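Local coordinates for protein acyl-CoA dehydrogenase (Bacillus anthracis, PDB 3OWA) that binds FAD and probably uses it to oxidise acyl-CoA thioesters to their enoyl-CoA forms, as acyl-CoA dehydrogenases do, at residues G218-P223 against T237-D242; K214-V219 against A243-E248. One frame throughout, in Å; residues are numbered along the deposited sequence.

Interaction 1: residues G218-P223 against T237-D242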
loop_
_atom_site.group_PDB
_atom_site.type_symbol
_atom_site.label_atom_id
_atom_site.label_comp_id
_atom_site.label_asym_id
_atom_site.label_seq_id
_atom_site.Cartn_x
_atom_site.Cartn_y
_atom_site.Cartn_z
ATOM N N GLY A 218 -20.792 -29.502 -23.303
ATOM C CA GLY A 218 -19.695 -29.819 -22.379
ATOM C C GLY A 218 -19.098 -28.569 -21.735
ATOM O O GLY A 218 -18.024 -28.641 -21.147
ATOM N N VAL A 219 -19.743 -27.411 -21.897
ATOM C CA VAL A 219 -19.248 -26.150 -21.318
ATOM C C VAL A 219 -20.080 -25.744 -20.102
ATOM O O VAL A 219 -21.325 -25.699 -20.181
ATOM C CB VAL A 219 -19.277 -24.984 -22.336
ATOM C CG1 VAL A 219 -18.728 -23.700 -21.707
ATOM C CG2 VAL A 219 -18.421 -25.336 -23.569
ATOM N N SER A 220 -19.415 -25.441 -18.979
ATOM C CA SER A 220 -20.135 -24.933 -17.777
ATOM C C SER A 220 -19.240 -24.061 -16.949
ATOM O O SER A 220 -18.054 -23.837 -17.294
ATOM C CB SER A 220 -20.688 -26.103 -16.900
ATOM O OG SER A 220 -19.640 -26.926 -16.475
ATOM N N THR A 221 -19.777 -23.564 -15.841
ATOM C CA THR A 221 -18.999 -22.699 -14.945
ATOM C C THR A 221 -19.181 -23.093 -13.478
ATOM O O THR A 221 -20.164 -23.784 -13.097
ATOM C CB THR A 221 -19.329 -21.166 -15.073
ATOM O OG1 THR A 221 -20.710 -20.954 -14.732
ATOM C CG2 THR A 221 -19.055 -20.627 -16.477
ATOM N N SER A 222 -18.192 -22.714 -12.661
ATOM C CA SER A 222 -18.279 -22.904 -11.201
ATOM C C SER A 222 -19.104 -21.765 -10.616
ATOM O O SER A 222 -19.461 -20.826 -11.318
ATOM C CB SER A 222 -16.861 -22.824 -10.619
ATOM O OG SER A 222 -16.432 -21.466 -10.665
ATOM N N PRO A 223 -19.389 -21.820 -9.311
ATOM C CA PRO A 223 -19.933 -20.678 -8.621
ATOM C C PRO A 223 -18.998 -19.443 -8.688
ATOM O O PRO A 223 -17.780 -19.583 -8.934
ATOM C CB PRO A 223 -20.020 -21.183 -7.157
ATOM C CG PRO A 223 -20.146 -22.702 -7.288
ATOM C CD PRO A 223 -19.207 -22.999 -8.413
ATOM N N THR A 237 -14.754 -20.170 -12.636
ATOM C CA THR A 237 -13.929 -21.084 -13.384
ATOM C C THR A 237 -14.768 -21.561 -14.581
ATOM O O THR A 237 -15.953 -21.862 -14.418
ATOM C CB THR A 237 -13.551 -22.295 -12.448
ATOM O OG1 THR A 237 -12.608 -21.810 -11.495
ATOM C CG2 THR A 237 -12.934 -23.468 -13.231
ATOM N N LEU A 238 -14.164 -21.625 -15.764
ATOM C CA LEU A 238 -14.801 -22.237 -16.935
ATOM C C LEU A 238 -14.475 -23.716 -16.990
ATOM O O LEU A 238 -13.293 -24.098 -17.032
ATOM C CB LEU A 238 -14.288 -21.559 -18.188
ATOM C CG LEU A 238 -14.874 -22.052 -19.525
ATOM C CD1 LEU A 238 -16.374 -21.752 -19.639
ATOM C CD2 LEU A 238 -14.101 -21.332 -20.651
ATOM N N ILE A 239 -15.498 -24.561 -16.985
ATOM C CA ILE A 239 -15.252 -26.029 -16.887
ATOM C C ILE A 239 -15.523 -26.663 -18.264
ATOM O O ILE A 239 -16.615 -26.490 -18.845
ATOM C CB ILE A 239 -16.181 -26.643 -15.830
ATOM C CG1 ILE A 239 -16.053 -25.886 -14.465
ATOM C CG2 ILE A 239 -16.015 -28.178 -15.735
ATOM C CD1 ILE A 239 -17.154 -26.304 -13.437
ATOM N N LEU A 240 -14.516 -27.341 -18.807
ATOM C CA LEU A 240 -14.608 -27.956 -20.120
ATOM C C LEU A 240 -14.551 -29.477 -19.966
ATOM O O LEU A 240 -13.495 -30.043 -19.677
ATOM C CB LEU A 240 -13.460 -27.441 -21.024
ATOM C CG LEU A 240 -13.433 -25.906 -21.104
ATOM C CD1 LEU A 240 -12.127 -25.367 -21.643
ATOM C CD2 LEU A 240 -14.683 -25.326 -21.857
ATOM N N GLU A 241 -15.675 -30.125 -20.200
ATOM C CA GLU A 241 -15.805 -31.595 -20.040
ATOM C C GLU A 241 -16.279 -32.160 -21.386
ATOM O O GLU A 241 -17.485 -32.126 -21.731
ATOM C CB GLU A 241 -16.741 -31.920 -18.858
ATOM C CG GLU A 241 -16.154 -31.513 -17.476
ATOM C CD GLU A 241 -17.195 -31.551 -16.284
ATOM O OE1 GLU A 241 -16.754 -31.638 -15.101
ATOM O OE2 GLU A 241 -18.432 -31.459 -16.529
ATOM N N ASP A 242 -15.307 -32.599 -22.190
ATOM C CA ASP A 242 -15.560 -32.935 -23.590
ATOM C C ASP A 242 -16.355 -31.802 -24.285
ATOM O O ASP A 242 -17.353 -32.066 -24.968
ATOM C CB ASP A 242 -16.315 -34.261 -23.684
ATOM C CG ASP A 242 -15.442 -35.473 -23.350
ATOM O OD1 ASP A 242 -16.032 -36.517 -23.019
ATOM O OD2 ASP A 242 -14.197 -35.420 -23.439
#
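The trans chi1 of V219 (-179°) swings CG1 away from its own N and toward L238, whose chi2 of 65° places CD1 at a slant, 3.7 Å from V219 CG1. On the same face V219 CG2 lies beside L240 CD2; branched aliphatic residues suit this inner face, where L238 packs on F196 and V198 of strand 195-202 and L240 on V198. The side chain of L238 is about 9 Å from the bound FAD. S220 and I239 form the hydrogen-bonded pair of the antiparallel strands, S220 N giving to I239 O at 3.0 Å and I239 N to S220 O at 2.7 Å, while V219–L240 and T221–L238 are non-hydrogen-bonded pairs. S222 OG accepts a nearly straight bond from T237 N (2.9 Å, 168°) and gives its own proton to P223 O, so at T237 a side-chain hydroxyl stands in for the main-chain acceptor. At the other end E241 N reaches G218 O at 2.9 Å, and G218 has no CB to collide with E241 O, 3.3 Å from its CA. T221 OG1 turns to R236. Such an outer strand pairing belongs to the beta-domain in the middle of the acyl-CoA dehydrogenase fold.

Interaction 2: residues K214-V219 against A243-E248; sequences KDYAGV and ALVPKE
Y216 lays its ring obliquely against P246, CE2 coming 3.4 Å from P246 CD while the phenol oxygen passes near CG of the same proline. The two side chains approach from opposite directions, and a flat ring meeting a compact, rigid one makes a close apolar contact. With CG anti to the carbonyl carbon (chi1 -71°), the tyrosine also lies obliquely against L244 O, 3.4 Å from Y216 CD2, and its CE2 makes a looser apolar contact with V245 CG1. Y216 opens a type II beta turn that ends at V219; G218, in the third position with phi 86°, takes the positive phi that this turn type requires there, and its missing CB spares a clash with A243 N. The turn leads from strand 206-213 into strand 219-221 and presents A217 O to strand 243-246, within the beta-domain of the acyl-CoA dehydrogenase fold. L244 N donates to A217 O at 3.0 Å, bent to 149° at the hydrogen. A243 CA adds a CA-H...O contact to the same oxygen at 3.1 Å, so two groups grip one carbonyl. Alongside the turn, CB of A243 lies 3.8 Å from V219 CG2, and A217 CB touches L244 CG more loosely.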
loop_
_atom_site.group_PDB
_atom_site.type_symbol
_atom_site.label_atom_id
_atom_site.label_comp_id
_atom_site.label_asym_id
_atom_site.label_seq_id
_atom_site.Cartn_x
_atom_site.Cartn_y
_atom_site.Cartn_z
ATOM N N LYS A 214 -20.528 -20.406 -25.126
ATOM C CA LYS A 214 -21.112 -20.908 -23.877
ATOM C C LYS A 214 -22.078 -22.073 -24.111
ATOM O O LYS A 214 -22.072 -23.058 -23.359
ATOM C CB LYS A 214 -21.808 -19.761 -23.114
ATOM C CG LYS A 214 -22.356 -20.143 -21.741
ATOM C CD LYS A 214 -21.301 -20.831 -20.855
ATOM C CE LYS A 214 -21.647 -20.697 -19.372
ATOM N NZ LYS A 214 -22.808 -21.508 -18.852
ATOM N N ASP A 215 -22.860 -21.978 -25.186
ATOM C CA ASP A 215 -23.859 -22.996 -25.526
ATOM C C ASP A 215 -23.335 -24.292 -26.174
ATOM O O ASP A 215 -24.113 -25.241 -26.361
ATOM C CB ASP A 215 -24.966 -22.357 -26.383
ATOM C CG ASP A 215 -25.912 -21.494 -25.548
ATOM O OD1 ASP A 215 -26.629 -20.655 -26.138
ATOM O OD2 ASP A 215 -25.931 -21.648 -24.292
ATOM N N TYR A 216 -22.027 -24.384 -26.426
ATOM C CA TYR A 216 -21.470 -25.645 -26.960
ATOM C C TYR A 216 -21.602 -26.740 -25.893
ATOM O O TYR A 216 -21.568 -26.458 -24.692
ATOM C CB TYR A 216 -19.978 -25.505 -27.347
ATOM C CG TYR A 216 -19.713 -24.655 -28.603
ATOM C CD1 TYR A 216 -20.744 -24.347 -29.490
ATOM C CD2 TYR A 216 -18.407 -24.218 -28.920
ATOM C CE1 TYR A 216 -20.512 -23.600 -30.664
ATOM C CE2 TYR A 216 -18.162 -23.459 -30.088
ATOM C CZ TYR A 216 -19.228 -23.131 -30.935
ATOM O OH TYR A 216 -19.018 -22.402 -32.096
ATOM N N ALA A 217 -21.782 -27.962 -26.346
ATOM C CA ALA A 217 -21.870 -29.107 -25.449
ATOM C C ALA A 217 -20.613 -29.176 -24.591
ATOM O O ALA A 217 -19.516 -28.906 -25.101
ATOM C CB ALA A 217 -22.004 -30.398 -26.270
ATOM N N GLY A 218 -20.792 -29.502 -23.303
ATOM C CA GLY A 218 -19.695 -29.819 -22.379
ATOM C C GLY A 218 -19.098 -28.569 -21.735
ATOM O O GLY A 218 -18.024 -28.641 -21.147
ATOM N N VAL A 219 -19.743 -27.411 -21.897
ATOM C CA VAL A 219 -19.248 -26.150 -21.318
ATOM C C VAL A 219 -20.080 -25.744 -20.102
ATOM O O VAL A 219 -21.325 -25.699 -20.181
ATOM C CB VAL A 219 -19.277 -24.984 -22.336
ATOM C CG1 VAL A 219 -18.728 -23.700 -21.707
ATOM C CG2 VAL A 219 -18.421 -25.336 -23.569
ATOM N N ALA A 243 -15.924 -30.556 -24.073
ATOM C CA ALA A 243 -16.519 -29.391 -24.734
ATOM C C ALA A 243 -16.250 -29.519 -26.236
ATOM O O ALA A 243 -15.111 -29.820 -26.642
ATOM C CB ALA A 243 -15.918 -28.089 -24.177
ATOM N N LEU A 244 -17.286 -29.316 -27.049
ATOM C CA LEU A 244 -17.200 -29.599 -28.499
ATOM C C LEU A 244 -17.119 -28.315 -29.242
ATOM O O LEU A 244 -18.039 -27.541 -29.210
ATOM C CB LEU A 244 -18.436 -30.350 -29.020
ATOM C CG LEU A 244 -18.613 -31.804 -28.630
ATOM C CD1 LEU A 244 -19.732 -32.440 -29.477
ATOM C CD2 LEU A 244 -17.310 -32.576 -28.808
ATOM N N VAL A 245 -16.008 -28.097 -29.909
ATOM C CA VAL A 245 -15.745 -26.832 -30.574
ATOM C C VAL A 245 -15.531 -27.092 -32.068
ATOM O O VAL A 245 -14.638 -27.837 -32.422
ATOM C CB VAL A 245 -14.462 -26.202 -30.011
ATOM C CG1 VAL A 245 -14.179 -24.861 -30.732
ATOM C CG2 VAL A 245 -14.550 -26.044 -28.436
ATOM N N PRO A 246 -16.341 -26.478 -32.944
ATOM C CA PRO A 246 -16.151 -26.711 -34.386
ATOM C C PRO A 246 -14.723 -26.437 -34.807
ATOM O O PRO A 246 -14.112 -25.488 -34.331
ATOM C CB PRO A 246 -17.069 -25.673 -35.026
ATOM C CG PRO A 246 -18.168 -25.518 -34.045
ATOM C CD PRO A 246 -17.478 -25.585 -32.695
ATOM N N LYS A 247 -14.214 -27.270 -35.706
ATOM C CA LYS A 247 -12.852 -27.168 -36.215
ATOM C C LYS A 247 -12.537 -25.748 -36.716
ATOM O O LYS A 247 -11.432 -25.261 -36.556
ATOM C CB LYS A 247 -12.690 -28.212 -37.342
ATOM C CG LYS A 247 -11.344 -28.292 -37.956
ATOM C CD LYS A 247 -11.369 -29.217 -39.173
ATOM C CE LYS A 247 -12.159 -28.628 -40.331
ATOM N NZ LYS A 247 -11.815 -29.391 -41.551
ATOM N N GLU A 248 -13.524 -25.093 -37.317
ATOM C CA GLU A 248 -13.358 -23.764 -37.883
ATOM C C GLU A 248 -13.311 -22.642 -36.814
ATOM O O GLU A 248 -13.084 -21.460 -37.148
ATOM C CB GLU A 248 -14.474 -23.472 -38.901
ATOM C CG GLU A 248 -15.901 -23.444 -38.315
ATOM C CD GLU A 248 -16.681 -24.785 -38.444
ATOM O OE1 GLU A 248 -16.056 -25.887 -38.624
ATOM O OE2 GLU A 248 -17.945 -24.711 -38.333
#

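In the fold
Interactions 1 and 2 share G218 and V219 and start from the same part of the chain, with centres 11 Å apart. Interaction 1 pairs strand 219-221 with strand 235-240 as regular antiparallel sheet, whereas interaction 2 sets the preceding turn against strand 243-246, which follows the corner at E241 and D242. The first therefore depends on repeated backbone bonds, the second on one such bond plus tyrosine and proline packing. Interaction 1 is a surface contact and interaction 2 partly buried, though each has buried residues, L238 and L240 in one, A243 and V245 in the other. V219 joins them, its side chain serving both.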